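Local coordinates for Xaa-Pro Dipeptidase (Alteromonas macleodii, PDB 2QS8), which probably hydrolyses dipeptides with a carboxy-terminal proline, or similar short peptides, as a magnesium-binding carboxypeptidase of the amidohydrolase superfamily, at residues R88-A99 and S116-R124; Y100-T108 and V400-E411. All coordinates share one frame; numbering follows the deposited sequence.

Interaction 1. Residues R88-A99 and S116-R124; sequences REMQAILATQHA and SGLVAISLR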
loop_
_atom_site.group_PDB
_atom_site.type_symbol
_atom_site.label_atom_id
_atom_site.label_comp_id
_atom_site.label_asym_id
_atom_site.label_seq_id
_atom_site.Cartn_x
_atom_site.Cartn_y
_atom_site.Cartn_z
ATOM N N ARG A 88 -9.530 -23.485 17.494
ATOM C CA ARG A 88 -10.461 -23.391 16.376
ATOM C C ARG A 88 -11.294 -24.671 16.310
ATOM O O ARG A 88 -12.492 -24.630 16.024
ATOM C CB ARG A 88 -9.719 -23.175 15.051
ATOM C CG ARG A 88 -9.053 -21.817 14.939
ATOM C CD ARG A 88 -8.811 -21.462 13.497
ATOM N NE ARG A 88 -7.684 -22.184 12.928
ATOM C CZ ARG A 88 -7.557 -22.462 11.636
ATOM N NH1 ARG A 88 -8.497 -22.084 10.780
ATOM N NH2 ARG A 88 -6.481 -23.098 11.196
ATOM N N GLU A 89 -10.650 -25.801 16.580
ATOM C CA GLU A 89 -11.347 -27.074 16.582
ATOM C C GLU A 89 -12.487 -27.062 17.620
ATOM O O GLU A 89 -13.553 -27.614 17.368
ATOM C CB GLU A 89 -10.383 -28.219 16.887
ATOM C CG GLU A 89 -9.374 -28.530 15.779
ATOM C CD GLU A 89 -8.216 -27.537 15.689
ATOM O OE1 GLU A 89 -8.214 -26.512 16.403
ATOM O OE2 GLU A 89 -7.299 -27.790 14.885
HETATM N N MSE A 90 -12.258 -26.444 18.782
HETATM C CA MSE A 90 -13.300 -26.381 19.816
HETATM C C MSE A 90 -14.477 -25.508 19.345
HETATM O O MSE A 90 -15.627 -25.844 19.587
HETATM C CB MSE A 90 -12.735 -25.825 21.131
HETATM C CG MSE A 90 -13.757 -25.692 22.255
HETATM SE SE MSE A 90 -14.369 -27.499 22.784
HETATM C CE MSE A 90 -12.860 -28.146 23.888
ATOM N N GLN A 91 -14.180 -24.399 18.672
ATOM C CA GLN A 91 -15.223 -23.515 18.163
ATOM C C GLN A 91 -16.135 -24.288 17.205
ATOM O O GLN A 91 -17.356 -24.209 17.287
ATOM C CB GLN A 91 -14.608 -22.321 17.427
ATOM C CG GLN A 91 -13.760 -21.427 18.310
ATOM C CD GLN A 91 -12.858 -20.476 17.526
ATOM O OE1 GLN A 91 -11.846 -20.015 18.044
ATOM N NE2 GLN A 91 -13.222 -20.178 16.293
ATOM N N ALA A 92 -15.515 -25.046 16.306
ATOM C CA ALA A 92 -16.253 -25.839 15.331
ATOM C C ALA A 92 -17.109 -26.912 16.000
ATOM O O ALA A 92 -18.273 -27.093 15.646
ATOM C CB ALA A 92 -15.289 -26.478 14.332
ATOM N N ILE A 93 -16.521 -27.617 16.958
ATOM C CA ILE A 93 -17.215 -28.666 17.701
ATOM C C ILE A 93 -18.439 -28.086 18.397
ATOM O O ILE A 93 -19.530 -28.632 18.297
ATOM C CB ILE A 93 -16.267 -29.321 18.731
ATOM C CG1 ILE A 93 -15.251 -30.176 17.975
ATOM C CG2 ILE A 93 -17.039 -30.180 19.723
ATOM C CD1 ILE A 93 -14.095 -30.639 18.806
ATOM N N LEU A 94 -18.259 -26.969 19.090
ATOM C CA LEU A 94 -19.370 -26.325 19.776
ATOM C C LEU A 94 -20.418 -25.787 18.782
ATOM O O LEU A 94 -21.615 -25.755 19.072
ATOM C CB LEU A 94 -18.849 -25.181 20.644
ATOM C CG LEU A 94 -17.889 -25.527 21.794
ATOM C CD1 LEU A 94 -17.426 -24.237 22.464
ATOM C CD2 LEU A 94 -18.580 -26.453 22.804
ATOM N N ALA A 95 -19.958 -25.373 17.608
ATOM C CA ALA A 95 -20.859 -24.835 16.603
ATOM C C ALA A 95 -21.855 -25.897 16.139
ATOM O O ALA A 95 -23.016 -25.580 15.898
ATOM C CB ALA A 95 -20.070 -24.290 15.424
ATOM N N THR A 96 -21.413 -27.148 16.024
ATOM C CA THR A 96 -22.336 -28.194 15.593
ATOM C C THR A 96 -23.544 -28.233 16.527
ATOM O O THR A 96 -24.670 -28.310 16.055
ATOM C CB THR A 96 -21.680 -29.603 15.556
ATOM O OG1 THR A 96 -21.296 -30.002 16.874
ATOM C CG2 THR A 96 -20.459 -29.596 14.631
ATOM N N GLN A 97 -23.303 -28.155 17.841
ATOM C CA GLN A 97 -24.386 -28.178 18.837
ATOM C C GLN A 97 -25.219 -26.893 18.827
ATOM O O GLN A 97 -26.438 -26.934 18.941
ATOM C CB GLN A 97 -23.823 -28.403 20.248
ATOM C CG GLN A 97 -22.961 -29.650 20.345
ATOM C CD GLN A 97 -23.670 -30.883 19.794
ATOM O OE1 GLN A 97 -24.660 -31.347 20.364
ATOM N NE2 GLN A 97 -23.169 -31.412 18.673
ATOM N N HIS A 98 -24.544 -25.758 18.695
ATOM C CA HIS A 98 -25.224 -24.481 18.667
ATOM C C HIS A 98 -26.194 -24.437 17.493
ATOM O O HIS A 98 -27.319 -23.960 17.628
ATOM C CB HIS A 98 -24.213 -23.346 18.539
ATOM C CG HIS A 98 -23.318 -23.201 19.731
ATOM N ND1 HIS A 98 -22.144 -22.472 19.691
ATOM C CD2 HIS A 98 -23.445 -23.643 20.999
ATOM C CE1 HIS A 98 -21.592 -22.477 20.891
ATOM N NE2 HIS A 98 -22.356 -23.177 21.705
ATOM N N ALA A 99 -25.755 -24.943 16.349
ATOM C CA ALA A 99 -26.579 -24.936 15.154
ATOM C C ALA A 99 -27.765 -25.868 15.303
ATOM O O ALA A 99 -28.882 -25.526 14.938
ATOM C CB ALA A 99 -25.752 -25.349 13.944
ATOM N N SER A 116 -14.243 -16.857 13.913
ATOM C CA SER A 116 -12.804 -16.741 13.672
ATOM C C SER A 116 -12.401 -16.809 12.194
ATOM O O SER A 116 -11.290 -16.424 11.838
ATOM C CB SER A 116 -12.024 -17.773 14.500
ATOM O OG SER A 116 -12.364 -19.104 14.157
ATOM N N GLY A 117 -13.299 -17.283 11.337
ATOM C CA GLY A 117 -12.995 -17.331 9.916
ATOM C C GLY A 117 -13.614 -18.436 9.067
ATOM O O GLY A 117 -14.216 -18.165 8.033
ATOM N N LEU A 118 -13.474 -19.683 9.499
ATOM C CA LEU A 118 -13.972 -20.807 8.730
ATOM C C LEU A 118 -14.981 -21.692 9.466
ATOM O O LEU A 118 -15.334 -22.770 8.987
ATOM C CB LEU A 118 -12.779 -21.656 8.270
ATOM C CG LEU A 118 -12.092 -21.334 6.935
ATOM C CD1 LEU A 118 -13.078 -21.602 5.811
ATOM C CD2 LEU A 118 -11.630 -19.897 6.877
ATOM N N VAL A 119 -15.455 -21.242 10.622
ATOM C CA VAL A 119 -16.403 -22.044 11.386
ATOM C C VAL A 119 -17.751 -22.211 10.662
ATOM O O VAL A 119 -18.098 -23.314 10.245
ATOM C CB VAL A 119 -16.613 -21.452 12.799
ATOM C CG1 VAL A 119 -17.526 -22.362 13.625
ATOM C CG2 VAL A 119 -15.262 -21.302 13.494
ATOM N N ALA A 120 -18.504 -21.133 10.504
ATOM C CA ALA A 120 -19.790 -21.229 9.818
ATOM C C ALA A 120 -19.637 -21.753 8.371
ATOM O O ALA A 120 -20.472 -22.520 7.890
ATOM C CB ALA A 120 -20.491 -19.862 9.812
ATOM N N ILE A 121 -18.578 -21.342 7.679
ATOM C CA ILE A 121 -18.380 -21.801 6.314
ATOM C C ILE A 121 -18.242 -23.333 6.287
ATOM O O ILE A 121 -18.878 -24.009 5.475
ATOM C CB ILE A 121 -17.132 -21.155 5.699
ATOM C CG1 ILE A 121 -17.415 -19.673 5.412
ATOM C CG2 ILE A 121 -16.702 -21.914 4.456
ATOM C CD1 ILE A 121 -16.176 -18.850 5.159
ATOM N N SER A 122 -17.418 -23.874 7.177
ATOM C CA SER A 122 -17.234 -25.322 7.233
ATOM C C SER A 122 -18.512 -26.040 7.684
ATOM O O SER A 122 -18.870 -27.092 7.162
ATOM C CB SER A 122 -16.087 -25.680 8.180
ATOM O OG SER A 122 -14.862 -25.133 7.725
ATOM N N LEU A 123 -19.208 -25.461 8.649
ATOM C CA LEU A 123 -20.425 -26.073 9.152
ATOM C C LEU A 123 -21.490 -26.103 8.049
ATOM O O LEU A 123 -22.167 -27.118 7.848
ATOM C CB LEU A 123 -20.929 -25.297 10.364
ATOM C CG LEU A 123 -22.057 -25.947 11.164
ATOM C CD1 LEU A 123 -21.630 -27.357 11.568
ATOM C CD2 LEU A 123 -22.386 -25.100 12.386
ATOM N N ARG A 124 -21.611 -24.986 7.338
ATOM C CA ARG A 124 -22.567 -24.855 6.241
ATOM C C ARG A 124 -22.317 -25.947 5.213
ATOM O O ARG A 124 -23.239 -26.649 4.816
ATOM C CB ARG A 124 -22.420 -23.487 5.559
ATOM C CG ARG A 124 -23.245 -23.331 4.293
ATOM C CD ARG A 124 -22.715 -22.192 3.431
ATOM N NE ARG A 124 -21.451 -22.539 2.786
ATOM C CZ ARG A 124 -20.588 -21.654 2.297
ATOM N NH1 ARG A 124 -20.842 -20.352 2.377
ATOM N NH2 ARG A 124 -19.471 -22.077 1.727
#
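Val119 and Leu123, one turn apart on one helix, pack against Ala92, Ala95, Thr96 and Ala99 on the other. The apolar contacts dominate. Val119 sets CG1 3.7 Å from Ala95 CB. Its CG1 lies anti to the backbone N (chi1 -176°), which turns CG2 toward the Gln91 side chain. Leu123 splits its branches: CD2 reaches Ala99 CB at 3.7 Å and also touches Ala95, while CD1 meets Thr96 CG2 at 4.0 Å, the two side chains crossing at about a right angle. The helix axes approach to 9.8 Å and cross at -53°.

Polar groups add little across the contact. Thr96 OG1 donates a hydrogen bond to Ile93 O on its own helix, 2.6 Å away, and the residue presents its methyl to Leu123. A serine here would probably leave Leu123 CD1 without its methyl partner and open a small gap. Arg88 forms a salt bridge with Asp160 of the second subunit. Two neighbouring helices of the TIM barrel are thus joined by small alanines and branched aliphatic side chains, so the grip rests on shape and burial rather than charge.

Interaction 2. Residues Y100-T108 and V400-E411; sequences YVTFKSGFT and VDVVIKDGLLYE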
loop_
_atom_site.group_PDB
_atom_site.type_symbol
_atom_site.label_atom_id
_atom_site.label_comp_id
_atom_site.label_asym_id
_atom_site.label_seq_id
_atom_site.Cartn_x
_atom_site.Cartn_y
_atom_site.Cartn_z
ATOM N N TYR A 100 -27.516 -27.053 15.839
ATOM C CA TYR A 100 -28.582 -28.015 16.006
ATOM C C TYR A 100 -29.698 -27.540 16.949
ATOM O O TYR A 100 -30.882 -27.690 16.627
ATOM C CB TYR A 100 -28.033 -29.351 16.493
ATOM C CG TYR A 100 -29.099 -30.400 16.535
ATOM C CD1 TYR A 100 -29.726 -30.824 15.362
ATOM C CD2 TYR A 100 -29.549 -30.916 17.750
ATOM C CE1 TYR A 100 -30.782 -31.733 15.399
ATOM C CE2 TYR A 100 -30.606 -31.824 17.800
ATOM C CZ TYR A 100 -31.216 -32.226 16.622
ATOM O OH TYR A 100 -32.258 -33.121 16.667
ATOM N N VAL A 101 -29.342 -26.972 18.100
ATOM C CA VAL A 101 -30.370 -26.509 19.021
ATOM C C VAL A 101 -31.160 -25.335 18.441
ATOM O O VAL A 101 -32.337 -25.153 18.757
ATOM C CB VAL A 101 -29.781 -26.080 20.402
ATOM C CG1 VAL A 101 -29.010 -27.235 21.026
ATOM C CG2 VAL A 101 -28.893 -24.856 20.242
ATOM N N THR A 102 -30.510 -24.544 17.594
ATOM C CA THR A 102 -31.157 -23.396 16.979
ATOM C C THR A 102 -32.142 -23.890 15.929
ATOM O O THR A 102 -33.244 -23.362 15.783
ATOM C CB THR A 102 -30.119 -22.468 16.314
ATOM O OG1 THR A 102 -29.225 -21.944 17.310
ATOM C CG2 THR A 102 -30.816 -21.310 15.614
ATOM N N PHE A 103 -31.717 -24.918 15.212
ATOM C CA PHE A 103 -32.500 -25.541 14.161
ATOM C C PHE A 103 -33.707 -26.220 14.791
ATOM O O PHE A 103 -34.831 -26.056 14.328
ATOM C CB PHE A 103 -31.609 -26.552 13.419
ATOM C CG PHE A 103 -32.321 -27.360 12.370
ATOM C CD1 PHE A 103 -32.970 -26.742 11.308
ATOM C CD2 PHE A 103 -32.308 -28.746 12.428
ATOM C CE1 PHE A 103 -33.595 -27.500 10.312
ATOM C CE2 PHE A 103 -32.927 -29.509 11.439
ATOM C CZ PHE A 103 -33.573 -28.885 10.379
ATOM N N LYS A 104 -33.465 -26.958 15.868
ATOM C CA LYS A 104 -34.524 -27.663 16.571
ATOM C C LYS A 104 -35.542 -26.715 17.201
ATOM O O LYS A 104 -36.676 -27.101 17.449
ATOM C CB LYS A 104 -33.913 -28.566 17.637
ATOM C CG LYS A 104 -34.911 -29.244 18.566
ATOM C CD LYS A 104 -34.186 -30.003 19.683
ATOM C CE LYS A 104 -35.154 -30.602 20.702
ATOM N NZ LYS A 104 -34.429 -31.277 21.833
ATOM N N SER A 105 -35.152 -25.473 17.457
ATOM C CA SER A 105 -36.081 -24.519 18.051
ATOM C C SER A 105 -36.984 -23.865 16.990
ATOM O O SER A 105 -37.827 -23.023 17.307
ATOM C CB SER A 105 -35.320 -23.442 18.830
ATOM O OG SER A 105 -34.733 -22.481 17.968
ATOM N N GLY A 106 -36.802 -24.255 15.733
ATOM C CA GLY A 106 -37.623 -23.696 14.675
ATOM C C GLY A 106 -36.936 -22.842 13.616
ATOM O O GLY A 106 -37.570 -22.467 12.631
ATOM N N PHE A 107 -35.662 -22.520 13.801
ATOM C CA PHE A 107 -34.966 -21.710 12.804
ATOM C C PHE A 107 -34.247 -22.587 11.786
ATOM O O PHE A 107 -33.189 -23.155 12.057
ATOM C CB PHE A 107 -34.007 -20.731 13.483
ATOM C CG PHE A 107 -34.715 -19.653 14.250
ATOM C CD1 PHE A 107 -35.312 -19.930 15.476
ATOM C CD2 PHE A 107 -34.847 -18.375 13.719
ATOM C CE1 PHE A 107 -36.032 -18.949 16.155
ATOM C CE2 PHE A 107 -35.562 -17.398 14.390
ATOM C CZ PHE A 107 -36.156 -17.685 15.612
ATOM N N THR A 108 -34.857 -22.682 10.608
ATOM C CA THR A 108 -34.354 -23.499 9.513
ATOM C C THR A 108 -33.310 -22.792 8.649
ATOM O O THR A 108 -32.585 -23.426 7.889
ATOM C CB THR A 108 -35.534 -23.971 8.634
ATOM O OG1 THR A 108 -36.357 -22.848 8.284
ATOM C CG2 THR A 108 -36.361 -25.015 9.387
ATOM N N VAL A 400 -41.639 -24.795 19.871
ATOM C CA VAL A 400 -41.784 -25.339 18.526
ATOM C C VAL A 400 -41.476 -26.825 18.657
ATOM O O VAL A 400 -40.428 -27.184 19.170
ATOM C CB VAL A 400 -40.776 -24.711 17.565
ATOM C CG1 VAL A 400 -40.811 -25.440 16.235
ATOM C CG2 VAL A 400 -41.082 -23.226 17.389
ATOM N N ASP A 401 -42.381 -27.683 18.204
ATOM C CA ASP A 401 -42.169 -29.121 18.330
ATOM C C ASP A 401 -42.107 -29.886 17.010
ATOM O O ASP A 401 -42.010 -31.116 16.997
ATOM C CB ASP A 401 -43.252 -29.725 19.234
ATOM C CG ASP A 401 -44.635 -29.687 18.603
ATOM O OD1 ASP A 401 -45.019 -28.629 18.060
ATOM O OD2 ASP A 401 -45.338 -30.717 18.655
ATOM N N VAL A 402 -42.158 -29.161 15.897
ATOM C CA VAL A 402 -42.081 -29.797 14.591
ATOM C C VAL A 402 -41.213 -28.950 13.681
ATOM O O VAL A 402 -41.432 -27.749 13.536
ATOM C CB VAL A 402 -43.497 -29.976 13.942
ATOM C CG1 VAL A 402 -43.367 -30.482 12.503
ATOM C CG2 VAL A 402 -44.319 -30.969 14.745
ATOM N N VAL A 403 -40.222 -29.573 13.069
ATOM C CA VAL A 403 -39.337 -28.853 12.174
ATOM C C VAL A 403 -39.109 -29.681 10.926
ATOM O O VAL A 403 -38.604 -30.802 11.004
ATOM C CB VAL A 403 -37.966 -28.561 12.838
ATOM C CG1 VAL A 403 -37.061 -27.816 11.867
ATOM C CG2 VAL A 403 -38.160 -27.758 14.115
ATOM N N ILE A 404 -39.500 -29.122 9.783
ATOM C CA ILE A 404 -39.325 -29.774 8.491
ATOM C C ILE A 404 -38.423 -28.894 7.644
ATOM O O ILE A 404 -38.642 -27.693 7.535
ATOM C CB ILE A 404 -40.665 -29.960 7.749
ATOM C CG1 ILE A 404 -41.602 -30.835 8.593
ATOM C CG2 ILE A 404 -40.417 -30.607 6.398
ATOM C CD1 ILE A 404 -43.006 -30.998 8.027
ATOM N N LYS A 405 -37.406 -29.495 7.051
ATOM C CA LYS A 405 -36.477 -28.741 6.228
ATOM C C LYS A 405 -36.218 -29.496 4.939
ATOM O O LYS A 405 -35.857 -30.671 4.960
ATOM C CB LYS A 405 -35.163 -28.541 6.979
ATOM C CG LYS A 405 -34.072 -27.865 6.164
ATOM C CD LYS A 405 -32.715 -28.204 6.762
ATOM C CE LYS A 405 -31.576 -27.749 5.889
ATOM N NZ LYS A 405 -30.300 -28.287 6.413
ATOM N N ASP A 406 -36.415 -28.802 3.822
ATOM C CA ASP A 406 -36.228 -29.379 2.500
ATOM C C ASP A 406 -37.125 -30.603 2.305
ATOM O O ASP A 406 -36.717 -31.601 1.711
ATOM C CB ASP A 406 -34.757 -29.757 2.296
ATOM C CG ASP A 406 -34.304 -29.588 0.859
ATOM O OD1 ASP A 406 -34.526 -28.493 0.285
ATOM O OD2 ASP A 406 -33.718 -30.543 0.306
ATOM N N GLY A 407 -38.351 -30.517 2.813
ATOM C CA GLY A 407 -39.287 -31.617 2.672
ATOM C C GLY A 407 -39.057 -32.802 3.593
ATOM O O GLY A 407 -39.746 -33.814 3.470
ATOM N N LEU A 408 -38.090 -32.694 4.506
ATOM C CA LEU A 408 -37.806 -33.784 5.446
ATOM C C LEU A 408 -38.120 -33.388 6.886
ATOM O O LEU A 408 -37.846 -32.265 7.313
ATOM C CB LEU A 408 -36.348 -34.238 5.332
ATOM C CG LEU A 408 -35.996 -35.267 4.244
ATOM C CD1 LEU A 408 -36.446 -34.793 2.868
ATOM C CD2 LEU A 408 -34.493 -35.497 4.252
ATOM N N LEU A 409 -38.701 -34.323 7.629
ATOM C CA LEU A 409 -39.084 -34.090 9.016
ATOM C C LEU A 409 -37.976 -34.486 9.985
ATOM O O LEU A 409 -37.501 -35.622 9.963
ATOM C CB LEU A 409 -40.354 -34.885 9.341
ATOM C CG LEU A 409 -40.966 -34.733 10.735
ATOM C CD1 LEU A 409 -41.670 -33.393 10.862
ATOM C CD2 LEU A 409 -41.952 -35.856 10.972
ATOM N N TYR A 410 -37.572 -33.547 10.834
ATOM C CA TYR A 410 -36.525 -33.802 11.821
ATOM C C TYR A 410 -37.146 -33.899 13.210
ATOM O O TYR A 410 -36.875 -34.839 13.958
ATOM C CB TYR A 410 -35.488 -32.674 11.796
ATOM C CG TYR A 410 -34.675 -32.611 10.526
ATOM C CD1 TYR A 410 -33.407 -33.194 10.454
ATOM C CD2 TYR A 410 -35.171 -31.978 9.392
ATOM C CE1 TYR A 410 -32.653 -33.143 9.280
ATOM C CE2 TYR A 410 -34.431 -31.922 8.216
ATOM C CZ TYR A 410 -33.175 -32.506 8.164
ATOM O OH TYR A 410 -32.456 -32.449 6.992
ATOM N N GLU A 411 -37.992 -32.926 13.538
ATOM C CA GLU A 411 -38.650 -32.884 14.838
ATOM C C GLU A 411 -40.157 -33.036 14.687
ATOM O O GLU A 411 -40.766 -32.400 13.826
ATOM C CB GLU A 411 -38.352 -31.555 15.541
ATOM C CG GLU A 411 -38.217 -31.677 17.049
ATOM C CD GLU A 411 -36.899 -32.318 17.466
ATOM O OE1 GLU A 411 -36.746 -32.613 18.668
ATOM O OE2 GLU A 411 -36.015 -32.518 16.599
#
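Phe103, near the end of helix 88-104, lies against the beta hairpin of strands 400-405 and 408-411. The helix precedes barrel strand 107-112, and the hairpin pairs with strand 383-386 through strand 400-405. A type I' turn from Lys405 to Leu408 closes the hairpin, and a classic bulge sets Tyr410 and Glu411 both opposite Val403. The helix runs roughly crosswise to both strands.

Aromatic and apolar contacts form the centre. The edge of Phe103 points at the face of Tyr410 in a T-shaped stack, with centroids 5.0 Å apart and planes at 80°. Val403 CG1 sits over one face of the Phe103 ring, 4.2 Å from its centroid, in a CH-pi contact. With chi1 at 175° the Phe103 ring swings away from its own backbone N and reaches the hairpin. The Lys405 and Phe103 side chains cross at about a right angle, with Lys405 CD 3.7 Å from Phe103 CE1. Lys405 NZ goes on to a hydrogen bond with Gly134 O. Thr108 CG2 meets Val403 CG1 at 3.8 Å, the two side chains running past each other in opposite directions.

The helix ends in a Schellman motif at Gly106, whose N bonds back to Phe103 O, while Phe107 N bonds to Thr102 O. A beta carbon on Gly106 would lie very close to Val400 CG2 and would also jam against Ser105 O.

Charged groups lie at one side. The extended Lys104 chain passes obliquely across the Glu411 side chain. The opposite charges are beyond salt-bridge range and probably attract only loosely. Glu411 OE1 is nearer to Lys104 CE, at 3.3 Å, than to Lys104 NZ, at 4.1 Å, so it is the CE methylene that touches the carboxylate oxygen.

Helix 88-104 carries both contacts. Its residues 88-99 serve interaction 1, and its last turn begins the segment used by interaction 2. The centres lie 19 Å apart. Strand 107-112 follows, and then helix 119-128 returns to pack beside the first helix. Interaction 1 is therefore local in sequence, with 16 residues between its segments. Interaction 2 instead spans 291 residues to reach the hairpin near the end of the chain. That hairpin belongs to the mixed sheet that also holds strands 60-67 and 107-112. One helix thus links its barrel neighbour, along most of its length, to the C-terminal strands at its last turn.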